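Local coordinates for conserved protein (Methanosarcina mazei, PDB 2NR4), which binds flavin mononucleotide in a beta-barrel domain of the FMN-binding clan, its biochemical role being still unknown, at residues 50-54 with 55-59; 64-67 with 68-72; 86-89 with 90-94; 127-131 with 132-136. All blocks are in the same frame, centred on the assembly; numbering follows the deposited sequence.

Contact 1 of 4, residues 50-54 with 55-59; sequences VMKGE and RPFVR. With FMN (flavin mononucleotide), chain C.
V50 packs its side chain against the ring of F57 where the beta hairpin of strands 43-51 and 57-61, part of the closed antiparallel barrel, runs into its turn. The two residues form an antiparallel hydrogen-bonded pair: V50 N gives to F57 O at 2.8 Å, a nearly straight bond of 172°, and F57 N returns one to V50 O at 2.9 Å. From V50 the side chain can be followed outward. Its CB sits over the face of the phenyl ring, 3.7 Å from the ring centroid, a CH-pi contact. CG1, anti to the backbone N (chi1 -168°), runs on to F57 CZ at 3.5 Å, while CG2 packs between F57 O and CE1. A chi1 of 64° at F57 folds the phenyl back across V50. K52 meets the ring at its edge, CG lying 3.8 Å from F57 CE2. Cutting F57 back to an alanine would probably leave the CB and CG1 of V50 without their cover and the aliphatic part of K52 without a surface to lie against. On the neighbouring strand, V135 and D137 also touch F57. At the end of the segment away from the turn the hairpin reaches the cofactor, the flavin N3 of FMN donating to R59 O at 2.8 Å. Within the turn itself a water accepts from K52 N, at 2.8 Å, and from E54 N, and donates to R55 O.

Contact 2 of 4, residues 64-67 with 68-72; sequences SHTW and ENVLK. With FMN (flavin mononucleotide), chain C.
W67 lays the six-membered ring of its indole against L71, one helical turn on. The CD2 methyl of L71 stands over the ring face, 3.6 Å from the centroid in a CH-pi contact; its 3.2 Å approach to W67 CZ2 is unusually short, and the leucine side chain may be imperfectly placed. CD1, the other methyl, leans toward NE1. A chi1 of 168° at W67 sends the indole along the helix toward L71. With a serine in its place, L71 is likely to lose the flat surface its methyls lie on. S64 is the N-cap of helix 65-73, its OG accepting from W67 N at 3.0 Å. The first turn is also the phosphate site of FMN: H65 N donates to O1P at 2.7 Å, whereas O2P takes two bonds from T66, one from N and one from OG1, the latter 2.6 Å long. With a helix N-terminus facing it, the phosphate is likely to gain from the helix dipole. On the side of H65 turned to E68 and N69, a water lies at H65 ND1, donates to N69 OD1 and weakly to E68 OE1, loosely linking the three; N69 ND2 goes to T37 OG1. The helix lies against the barrel, with T66 and N69 touching N43 of strand 43-51, T66 and V70 resting on L60 of strand 57-61, and W67 and L71 on L134 of strand 133-145.

Contact 3 of 4, residues 86-89 with 90-94; sequences LFVR and STFSD. With FMN (flavin mononucleotide), chain C.
The last turns of helix 84-92, which ends beside the ribityl chain of FMN, hold S90 and T91 folded back onto the preceding turn. T91 OG1 donates to F87 O at 2.7 Å, a side-chain bond to a helix carbonyl four residues back; chi1 of -60°, with OG1 lying beside the backbone N, brings the hydroxyl down to that oxygen. The same carbonyl also receives T91 N, though weakly. S90 OG lies close to both L86 O and F87 O, and its single proton may go to either, while S90 N binds L86 O at 2.8 Å. Both hydroxyls thus lie back against carbonyls of the preceding turn. V88 puts CG1 at the edge of the F92 ring, in its plane and 3.7 Å from CD2; T91 CG2 lies over the centre of one face. F92 N donates to V88 O at 3.1 Å. Helices 158-176 and 198-210 pack on this side, touching V88 and F92, while R89 forms a salt bridge with E99. S93 leaves the helical conformation, and its N still makes a weak bond to R89 O. The cofactor is met by the backbone: the ribityl hydroxyl O4' of FMN donates to T91 O over 3.0 Å.

Contact 4 of 4, residues 127-131 with 132-136; sequences LRNTD and QSLVA
R128 and V135 exchange two short backbone bonds, R128 N to V135 O and V135 N to R128 O, both at 2.8 Å and the second nearly straight at 169°. On the face of the sheet shared with V135, R128 folds over its partner. Its chain leaves the backbone at a chi1 of 52° and then runs extended, carrying the guanidinium across V135, whose CG1 sits over one face of the group, 3.5 Å from NH2. The charge has further partners, NH1 making a salt bridge with D137 and a hydrogen bond to N126 O. The same valine sends CG2 to T130 CG2 at 3.4 Å, closer than ordinary van der Waals contact; T130 is modelled in a strained rotamer, and the closeness is doubtful. This is the beta hairpin of strands 118-130 and 133-145 in the barrel, turning at D131 and Q132. T130 and S133 make the hydrogen-bonded pair next to the turn: T130 N reaches S133 O at 3.0 Å, but the return bond from S133 N is weak. N129 and L134 form the non-hydrogen-bonded pair between, their side chains on the other face of the sheet, where ND2 of N129 lies 3.4 Å from L134 CD1. L127 approaches the same methyl of L134 with its CB and touches A136 CB with its CD1, at 3.9 Å. Strand 57-61 lies along the far side of strand 133-145, its R59 reaching V135 and its F61 touching S133.

How the contacts relate
Contacts 1 and 4 are both hairpin ends of the same barrel and they meet directly, strand 57-61 of contact 1 pairing with strand 133-145 of contact 4 through V58 N and A136 O. Contact 1 is a surface contact and contact 4 is partly buried; in both, a side chain crosses a valine, a phenyl ring in one and a guanidinium in the other. Contacts 2 and 3 are helical, each held by bonds along its own helix. Contact 2 touches contact 4, whereas contact 3 lies nearest the chain's centre, with five buried residues. Contacts 1 and 3 meet FMN through carbonyl oxygens, whereas contact 2 offers it N-H and hydroxyl donors.

Contact 1 of 4, residues 50-54 with 55-59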
# COMPACT_ATOMS: atom_id res chain seq x y z
N VAL A 50 -3.18 13.58 -8.23
CA VAL A 50 -1.96 14.25 -7.78
C VAL A 50 -2.30 15.39 -6.84
O VAL A 50 -3.16 16.24 -7.17
CB VAL A 50 -1.14 14.79 -8.95
CG1 VAL A 50 0.29 15.22 -8.48
CG2 VAL A 50 -1.11 13.80 -10.14
N MET A 51 -1.63 15.41 -5.68
CA MET A 51 -1.84 16.51 -4.76
C MET A 51 -0.45 17.05 -4.38
O MET A 51 0.36 16.32 -3.82
CB MET A 51 -2.61 16.02 -3.54
CG MET A 51 -2.73 17.03 -2.44
SD MET A 51 -4.25 17.96 -2.74
CE MET A 51 -5.33 16.74 -2.03
N LYS A 52 -0.19 18.31 -4.72
CA LYS A 52 1.08 18.93 -4.36
C LYS A 52 0.93 20.35 -3.83
O LYS A 52 1.60 21.26 -4.31
CB LYS A 52 2.10 18.87 -5.51
CG LYS A 52 1.57 19.22 -6.90
CD LYS A 52 2.69 19.39 -7.94
CE LYS A 52 3.19 18.03 -8.48
NZ LYS A 52 4.24 18.23 -9.53
N GLY A 53 0.08 20.54 -2.83
CA GLY A 53 0.01 21.82 -2.14
C GLY A 53 -1.23 22.64 -2.46
O GLY A 53 -1.56 23.56 -1.72
N GLU A 54 -1.90 22.33 -3.57
CA GLU A 54 -3.08 23.11 -3.96
C GLU A 54 -4.28 22.19 -4.24
O GLU A 54 -4.51 21.23 -3.48
CB GLU A 54 -2.72 24.04 -5.12
CG GLU A 54 -1.51 24.99 -4.80
CD GLU A 54 -1.74 25.87 -3.55
OE1 GLU A 54 -2.85 26.43 -3.39
OE2 GLU A 54 -0.80 26.00 -2.71
N ARG A 55 -5.06 22.48 -5.29
CA ARG A 55 -6.14 21.58 -5.64
C ARG A 55 -5.52 20.30 -6.22
O ARG A 55 -4.49 20.37 -6.90
CB ARG A 55 -7.11 22.18 -6.67
CG ARG A 55 -7.88 23.43 -6.18
CD ARG A 55 -9.03 23.81 -7.14
NE ARG A 55 -9.59 25.12 -6.76
CZ ARG A 55 -10.53 25.27 -5.83
NH1 ARG A 55 -11.01 24.20 -5.19
NH2 ARG A 55 -10.96 26.48 -5.51
N PRO A 56 -6.17 19.15 -5.97
CA PRO A 56 -5.70 17.93 -6.64
C PRO A 56 -5.93 18.06 -8.12
O PRO A 56 -6.79 18.88 -8.55
CB PRO A 56 -6.58 16.83 -6.09
CG PRO A 56 -7.64 17.46 -5.28
CD PRO A 56 -7.32 18.91 -5.09
N PHE A 57 -5.19 17.26 -8.90
CA PHE A 57 -5.36 17.23 -10.35
C PHE A 57 -5.07 15.86 -10.95
O PHE A 57 -4.52 14.97 -10.27
CB PHE A 57 -4.52 18.27 -11.06
CG PHE A 57 -3.02 18.08 -10.92
CD1 PHE A 57 -2.30 17.49 -11.94
CD2 PHE A 57 -2.34 18.59 -9.81
CE1 PHE A 57 -0.90 17.33 -11.83
CE2 PHE A 57 -0.95 18.45 -9.69
CZ PHE A 57 -0.24 17.84 -10.70
N VAL A 58 -5.47 15.69 -12.20
CA VAL A 58 -5.26 14.41 -12.89
C VAL A 58 -4.59 14.67 -14.21
O VAL A 58 -4.77 15.73 -14.81
CB VAL A 58 -6.59 13.55 -13.13
CG1 VAL A 58 -7.12 12.99 -11.88
CG2 VAL A 58 -7.68 14.35 -13.89
N ARG A 59 -3.82 13.68 -14.68
CA ARG A 59 -3.21 13.77 -15.99
C ARG A 59 -3.76 12.54 -16.66
O ARG A 59 -3.44 11.42 -16.25
CB ARG A 59 -1.67 13.67 -15.94
CG ARG A 59 -0.95 14.74 -15.15
CD ARG A 59 0.57 14.81 -15.54
NE ARG A 59 1.30 15.82 -14.75
CZ ARG A 59 1.63 17.05 -15.18
NH1 ARG A 59 1.34 17.44 -16.42
NH2 ARG A 59 2.27 17.89 -14.38
N1 FMN C . -3.97 6.54 -16.99
C2 FMN C . -4.08 7.92 -17.01
O2 FMN C . -4.50 8.46 -18.03
N3 FMN C . -3.69 8.66 -15.92
C4 FMN C . -3.21 8.03 -14.78
O4 FMN C . -3.06 8.65 -13.73
C4A FMN C . -3.11 6.64 -14.75
N5 FMN C . -2.63 5.99 -13.62
C5A FMN C . -2.55 4.61 -13.59
C6 FMN C . -2.07 3.97 -12.44
C7 FMN C . -1.99 2.58 -12.39
C7M FMN C . -1.41 1.94 -11.16
C8 FMN C . -2.37 1.83 -13.52
C8M FMN C . -2.46 0.35 -13.47
C9 FMN C . -2.84 2.46 -14.68
C9A FMN C . -2.94 3.87 -14.70
N10 FMN C . -3.41 4.53 -15.84
C10 FMN C . -3.50 5.90 -15.86
C1' FMN C . -3.68 3.76 -17.10
C2' FMN C . -5.18 3.50 -17.19
O2' FMN C . -5.63 2.92 -15.99
C3' FMN C . -5.43 2.50 -18.30
O3' FMN C . -4.99 3.08 -19.52
C4' FMN C . -6.89 2.08 -18.35
O4' FMN C . -6.92 0.97 -19.21
C5' FMN C . -7.80 3.19 -18.87
O5' FMN C . -9.06 2.67 -19.25
P FMN C . -10.34 3.55 -19.72
O1P FMN C . -10.24 3.61 -21.25
O2P FMN C . -10.19 4.99 -19.17
O3P FMN C . -11.60 2.79 -19.31
O HOH W 1 -1.76 20.21 -5.97

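Contact 2 of 4, residues 64-67 with 68-72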
# COMPACT_ATOMS: atom_id res chain seq x y z
N SER A 64 -8.45 7.61 -24.00
CA SER A 64 -9.04 6.62 -23.11
C SER A 64 -10.52 6.90 -22.85
O SER A 64 -11.02 7.99 -23.14
CB SER A 64 -8.28 6.60 -21.79
OG SER A 64 -8.55 7.78 -21.04
N HIS A 65 -11.23 5.93 -22.29
CA HIS A 65 -12.62 6.20 -22.00
C HIS A 65 -12.78 7.27 -20.90
O HIS A 65 -13.66 8.13 -20.96
CB HIS A 65 -13.38 4.90 -21.73
CG HIS A 65 -13.98 4.29 -22.97
ND1 HIS A 65 -14.94 4.93 -23.73
CD2 HIS A 65 -13.74 3.11 -23.59
CE1 HIS A 65 -15.29 4.16 -24.74
NE2 HIS A 65 -14.56 3.06 -24.69
N THR A 66 -11.92 7.21 -19.88
CA THR A 66 -11.93 8.24 -18.82
C THR A 66 -11.72 9.62 -19.41
O THR A 66 -12.41 10.58 -19.05
CB THR A 66 -10.79 7.95 -17.81
OG1 THR A 66 -10.95 6.63 -17.32
CG2 THR A 66 -10.81 8.92 -16.65
N TRP A 67 -10.74 9.74 -20.30
CA TRP A 67 -10.49 11.00 -21.01
C TRP A 67 -11.73 11.51 -21.76
O TRP A 67 -12.14 12.68 -21.59
CB TRP A 67 -9.30 10.80 -21.96
CG TRP A 67 -9.08 11.89 -22.93
CD1 TRP A 67 -8.44 13.06 -22.71
CD2 TRP A 67 -9.48 11.90 -24.31
NE1 TRP A 67 -8.42 13.82 -23.86
CE2 TRP A 67 -9.05 13.13 -24.86
CE3 TRP A 67 -10.18 11.01 -25.14
CZ2 TRP A 67 -9.26 13.47 -26.21
CZ3 TRP A 67 -10.39 11.35 -26.48
CH2 TRP A 67 -9.94 12.57 -27.00
N GLU A 68 -12.37 10.63 -22.54
CA GLU A 68 -13.54 11.00 -23.32
C GLU A 68 -14.67 11.49 -22.41
O GLU A 68 -15.30 12.48 -22.70
CB GLU A 68 -13.99 9.82 -24.20
CG GLU A 68 -14.90 10.22 -25.38
CD GLU A 68 -15.41 9.02 -26.17
OE1 GLU A 68 -14.90 7.89 -25.98
OE2 GLU A 68 -16.35 9.23 -26.98
N ASN A 69 -14.86 10.82 -21.27
CA ASN A 69 -15.94 11.19 -20.35
C ASN A 69 -15.66 12.52 -19.64
O ASN A 69 -16.58 13.32 -19.42
CB ASN A 69 -16.21 10.09 -19.33
CG ASN A 69 -16.83 8.84 -19.93
OD1 ASN A 69 -17.43 8.88 -21.01
ND2 ASN A 69 -16.72 7.71 -19.23
N VAL A 70 -14.40 12.75 -19.29
CA VAL A 70 -14.03 14.02 -18.67
C VAL A 70 -14.21 15.21 -19.62
O VAL A 70 -14.79 16.24 -19.27
CB VAL A 70 -12.62 13.95 -18.10
CG1 VAL A 70 -12.13 15.36 -17.73
CG2 VAL A 70 -12.64 13.01 -16.85
N LEU A 71 -13.74 15.03 -20.83
CA LEU A 71 -13.96 15.99 -21.89
C LEU A 71 -15.44 16.38 -22.05
O LEU A 71 -15.75 17.56 -22.03
CB LEU A 71 -13.40 15.43 -23.20
CG LEU A 71 -12.09 15.98 -23.73
CD1 LEU A 71 -10.95 15.92 -22.73
CD2 LEU A 71 -11.73 15.18 -24.98
N LYS A 72 -16.33 15.39 -22.17
CA LYS A 72 -17.75 15.67 -22.34
C LYS A 72 -18.47 16.14 -21.08
O LYS A 72 -19.26 17.08 -21.14
CB LYS A 72 -18.50 14.44 -22.83
CG LYS A 72 -20.00 14.74 -23.06
CD LYS A 72 -20.84 13.48 -23.09
CE LYS A 72 -22.04 13.69 -23.99
NZ LYS A 72 -22.66 12.37 -24.32
N1 FMN C . -3.97 6.54 -16.99
C2 FMN C . -4.08 7.92 -17.01
O2 FMN C . -4.50 8.46 -18.03
N3 FMN C . -3.69 8.66 -15.92
C4 FMN C . -3.21 8.03 -14.78
O4 FMN C . -3.06 8.65 -13.73
C4A FMN C . -3.11 6.64 -14.75
N5 FMN C . -2.63 5.99 -13.62
C5A FMN C . -2.55 4.61 -13.59
C6 FMN C . -2.07 3.97 -12.44
C7 FMN C . -1.99 2.58 -12.39
C7M FMN C . -1.41 1.94 -11.16
C8 FMN C . -2.37 1.83 -13.52
C8M FMN C . -2.46 0.35 -13.47
C9 FMN C . -2.84 2.46 -14.68
C9A FMN C . -2.94 3.87 -14.70
N10 FMN C . -3.41 4.53 -15.84
C10 FMN C . -3.50 5.90 -15.86
C1' FMN C . -3.68 3.76 -17.10
C2' FMN C . -5.18 3.50 -17.19
O2' FMN C . -5.63 2.92 -15.99
C3' FMN C . -5.43 2.50 -18.30
O3' FMN C . -4.99 3.08 -19.52
C4' FMN C . -6.89 2.08 -18.35
O4' FMN C . -6.92 0.97 -19.21
C5' FMN C . -7.80 3.19 -18.87
O5' FMN C . -9.06 2.67 -19.25
P FMN C . -10.34 3.55 -19.72
O1P FMN C . -10.24 3.61 -21.25
O2P FMN C . -10.19 4.99 -19.17
O3P FMN C . -11.60 2.79 -19.31
O HOH W 2 -16.32 6.99 -23.20

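Contact 3 of 4, residues 86-89 with 90-94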
# COMPACT_ATOMS: atom_id res chain seq x y z
N LEU A 86 -10.02 -6.00 -8.43
CA LEU A 86 -10.73 -4.84 -9.02
C LEU A 86 -9.81 -3.89 -9.77
O LEU A 86 -10.15 -3.39 -10.87
CB LEU A 86 -11.54 -4.14 -7.93
CG LEU A 86 -12.83 -3.37 -8.17
CD1 LEU A 86 -13.79 -4.09 -9.16
CD2 LEU A 86 -13.48 -3.19 -6.82
N PHE A 87 -8.61 -3.65 -9.25
CA PHE A 87 -7.64 -2.92 -10.03
C PHE A 87 -7.34 -3.48 -11.40
O PHE A 87 -7.22 -2.75 -12.39
CB PHE A 87 -6.28 -2.80 -9.27
CG PHE A 87 -6.06 -1.48 -8.66
CD1 PHE A 87 -5.50 -0.45 -9.41
CD2 PHE A 87 -6.41 -1.25 -7.34
CE1 PHE A 87 -5.30 0.77 -8.84
CE2 PHE A 87 -6.21 -0.02 -6.79
CZ PHE A 87 -5.66 0.99 -7.56
N VAL A 88 -7.13 -4.79 -11.47
CA VAL A 88 -6.71 -5.39 -12.70
C VAL A 88 -7.94 -5.45 -13.62
O VAL A 88 -7.84 -5.14 -14.78
CB VAL A 88 -6.10 -6.78 -12.48
CG1 VAL A 88 -5.85 -7.49 -13.80
CG2 VAL A 88 -4.75 -6.66 -11.71
N ARG A 89 -9.08 -5.82 -13.07
CA ARG A 89 -10.31 -5.85 -13.89
C ARG A 89 -10.64 -4.48 -14.47
O ARG A 89 -11.02 -4.38 -15.64
CB ARG A 89 -11.49 -6.35 -13.06
CG ARG A 89 -11.39 -7.85 -12.72
CD ARG A 89 -12.68 -8.38 -12.12
NE ARG A 89 -13.82 -8.01 -12.96
CZ ARG A 89 -14.90 -7.35 -12.55
NH1 ARG A 89 -15.05 -6.97 -11.28
NH2 ARG A 89 -15.86 -7.07 -13.44
N SER A 90 -10.51 -3.42 -13.66
CA SER A 90 -10.81 -2.09 -14.20
C SER A 90 -9.77 -1.64 -15.23
O SER A 90 -10.02 -0.76 -16.05
CB SER A 90 -10.97 -1.07 -13.09
OG SER A 90 -9.73 -0.86 -12.47
N THR A 91 -8.57 -2.21 -15.17
CA THR A 91 -7.55 -1.83 -16.14
C THR A 91 -7.77 -2.47 -17.49
O THR A 91 -7.63 -1.81 -18.52
CB THR A 91 -6.12 -2.24 -15.68
OG1 THR A 91 -5.84 -1.60 -14.45
CG2 THR A 91 -5.05 -1.87 -16.73
N PHE A 92 -8.08 -3.76 -17.50
CA PHE A 92 -8.07 -4.55 -18.72
C PHE A 92 -9.44 -4.95 -19.20
O PHE A 92 -9.57 -5.61 -20.26
CB PHE A 92 -7.23 -5.82 -18.54
CG PHE A 92 -5.78 -5.53 -18.30
CD1 PHE A 92 -4.96 -5.03 -19.32
CD2 PHE A 92 -5.22 -5.74 -17.05
CE1 PHE A 92 -3.61 -4.73 -19.07
CE2 PHE A 92 -3.89 -5.43 -16.81
CZ PHE A 92 -3.10 -4.95 -17.81
N SER A 93 -10.47 -4.56 -18.46
CA SER A 93 -11.85 -4.94 -18.78
C SER A 93 -12.80 -3.80 -18.56
O SER A 93 -12.40 -2.69 -18.24
CB SER A 93 -12.31 -6.13 -17.93
OG SER A 93 -11.42 -7.22 -18.02
N ASP A 94 -14.08 -4.08 -18.77
CA ASP A 94 -15.15 -3.16 -18.46
C ASP A 94 -15.85 -3.72 -17.22
O ASP A 94 -16.31 -4.87 -17.22
CB ASP A 94 -16.17 -3.09 -19.62
CG ASP A 94 -15.53 -2.73 -20.97
OD1 ASP A 94 -15.68 -1.57 -21.41
OD2 ASP A 94 -14.91 -3.61 -21.61
N1 FMN C . -3.97 6.54 -16.99
C2 FMN C . -4.08 7.92 -17.01
O2 FMN C . -4.50 8.46 -18.03
N3 FMN C . -3.69 8.66 -15.92
C4 FMN C . -3.21 8.03 -14.78
O4 FMN C . -3.06 8.65 -13.73
C4A FMN C . -3.11 6.64 -14.75
N5 FMN C . -2.63 5.99 -13.62
C5A FMN C . -2.55 4.61 -13.59
C6 FMN C . -2.07 3.97 -12.44
C7 FMN C . -1.99 2.58 -12.39
C7M FMN C . -1.41 1.94 -11.16
C8 FMN C . -2.37 1.83 -13.52
C8M FMN C . -2.46 0.35 -13.47
C9 FMN C . -2.84 2.46 -14.68
C9A FMN C . -2.94 3.87 -14.70
N10 FMN C . -3.41 4.53 -15.84
C10 FMN C . -3.50 5.90 -15.86
C1' FMN C . -3.68 3.76 -17.10
C2' FMN C . -5.18 3.50 -17.19
O2' FMN C . -5.63 2.92 -15.99
C3' FMN C . -5.43 2.50 -18.30
O3' FMN C . -4.99 3.08 -19.52
C4' FMN C . -6.89 2.08 -18.35
O4' FMN C . -6.92 0.97 -19.21
C5' FMN C . -7.80 3.19 -18.87
O5' FMN C . -9.06 2.67 -19.25
P FMN C . -10.34 3.55 -19.72
O1P FMN C . -10.24 3.61 -21.25
O2P FMN C . -10.19 4.99 -19.17
O3P FMN C . -11.60 2.79 -19.31

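Contact 4 of 4, residues 127-131 with 132-136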
# COMPACT_ATOMS: atom_id res chain seq x y z
N LEU A 127 -9.43 22.28 -17.76
CA LEU A 127 -8.92 21.28 -18.70
C LEU A 127 -7.90 21.92 -19.63
O LEU A 127 -8.18 22.95 -20.23
CB LEU A 127 -10.09 20.69 -19.49
CG LEU A 127 -10.91 19.62 -18.76
CD1 LEU A 127 -11.57 20.12 -17.46
CD2 LEU A 127 -11.99 19.04 -19.72
N ARG A 128 -6.72 21.32 -19.75
CA ARG A 128 -5.67 21.88 -20.60
C ARG A 128 -4.85 20.73 -21.13
O ARG A 128 -4.54 19.79 -20.39
CB ARG A 128 -4.77 22.84 -19.82
CG ARG A 128 -4.20 22.23 -18.52
CD ARG A 128 -3.70 23.28 -17.55
NE ARG A 128 -3.19 22.74 -16.29
CZ ARG A 128 -3.89 22.55 -15.18
NH1 ARG A 128 -5.19 22.80 -15.14
NH2 ARG A 128 -3.29 22.09 -14.09
N ASN A 129 -4.50 20.79 -22.42
CA ASN A 129 -3.61 19.79 -22.98
C ASN A 129 -2.17 20.12 -22.63
O ASN A 129 -1.73 21.28 -22.75
CB ASN A 129 -3.76 19.72 -24.48
CG ASN A 129 -5.13 19.30 -24.91
OD1 ASN A 129 -5.65 19.80 -25.90
ND2 ASN A 129 -5.75 18.38 -24.17
N THR A 130 -1.46 19.12 -22.15
CA THR A 130 0.00 19.17 -22.13
C THR A 130 0.57 17.84 -22.57
O THR A 130 0.24 16.79 -21.99
CB THR A 130 0.63 19.61 -20.77
OG1 THR A 130 1.63 18.66 -20.38
CG2 THR A 130 -0.40 19.75 -19.66
N ASP A 131 1.42 17.91 -23.59
CA ASP A 131 2.13 16.77 -24.14
C ASP A 131 1.12 15.91 -24.87
O ASP A 131 0.46 16.36 -25.81
CB ASP A 131 2.85 15.99 -23.03
CG ASP A 131 3.86 16.85 -22.25
OD1 ASP A 131 3.95 18.08 -22.51
OD2 ASP A 131 4.57 16.30 -21.38
N GLN A 132 0.97 14.67 -24.41
CA GLN A 132 -0.05 13.80 -24.98
C GLN A 132 -1.09 13.46 -23.89
O GLN A 132 -1.65 12.34 -23.84
CB GLN A 132 0.63 12.59 -25.63
CG GLN A 132 1.93 13.02 -26.39
CD GLN A 132 2.21 12.24 -27.67
OE1 GLN A 132 1.74 11.10 -27.85
NE2 GLN A 132 2.98 12.86 -28.57
N SER A 133 -1.35 14.46 -23.06
CA SER A 133 -2.20 14.32 -21.89
C SER A 133 -3.20 15.45 -21.76
O SER A 133 -2.99 16.55 -22.29
CB SER A 133 -1.37 14.29 -20.61
OG SER A 133 -0.97 12.97 -20.31
N LEU A 134 -4.31 15.16 -21.09
CA LEU A 134 -5.24 16.18 -20.70
C LEU A 134 -5.10 16.33 -19.20
O LEU A 134 -5.26 15.35 -18.45
CB LEU A 134 -6.65 15.77 -21.05
CG LEU A 134 -7.72 16.74 -20.54
CD1 LEU A 134 -7.78 18.00 -21.46
CD2 LEU A 134 -9.06 16.02 -20.45
N VAL A 135 -4.79 17.54 -18.75
CA VAL A 135 -4.70 17.83 -17.32
C VAL A 135 -5.97 18.58 -16.92
O VAL A 135 -6.48 19.42 -17.69
CB VAL A 135 -3.45 18.62 -17.00
CG1 VAL A 135 -3.33 18.88 -15.51
CG2 VAL A 135 -2.21 17.88 -17.51
N ALA A 136 -6.49 18.22 -15.76
CA ALA A 136 -7.64 18.89 -15.13
C ALA A 136 -7.43 19.01 -13.63
O ALA A 136 -6.98 18.06 -12.98
CB ALA A 136 -8.93 18.11 -15.40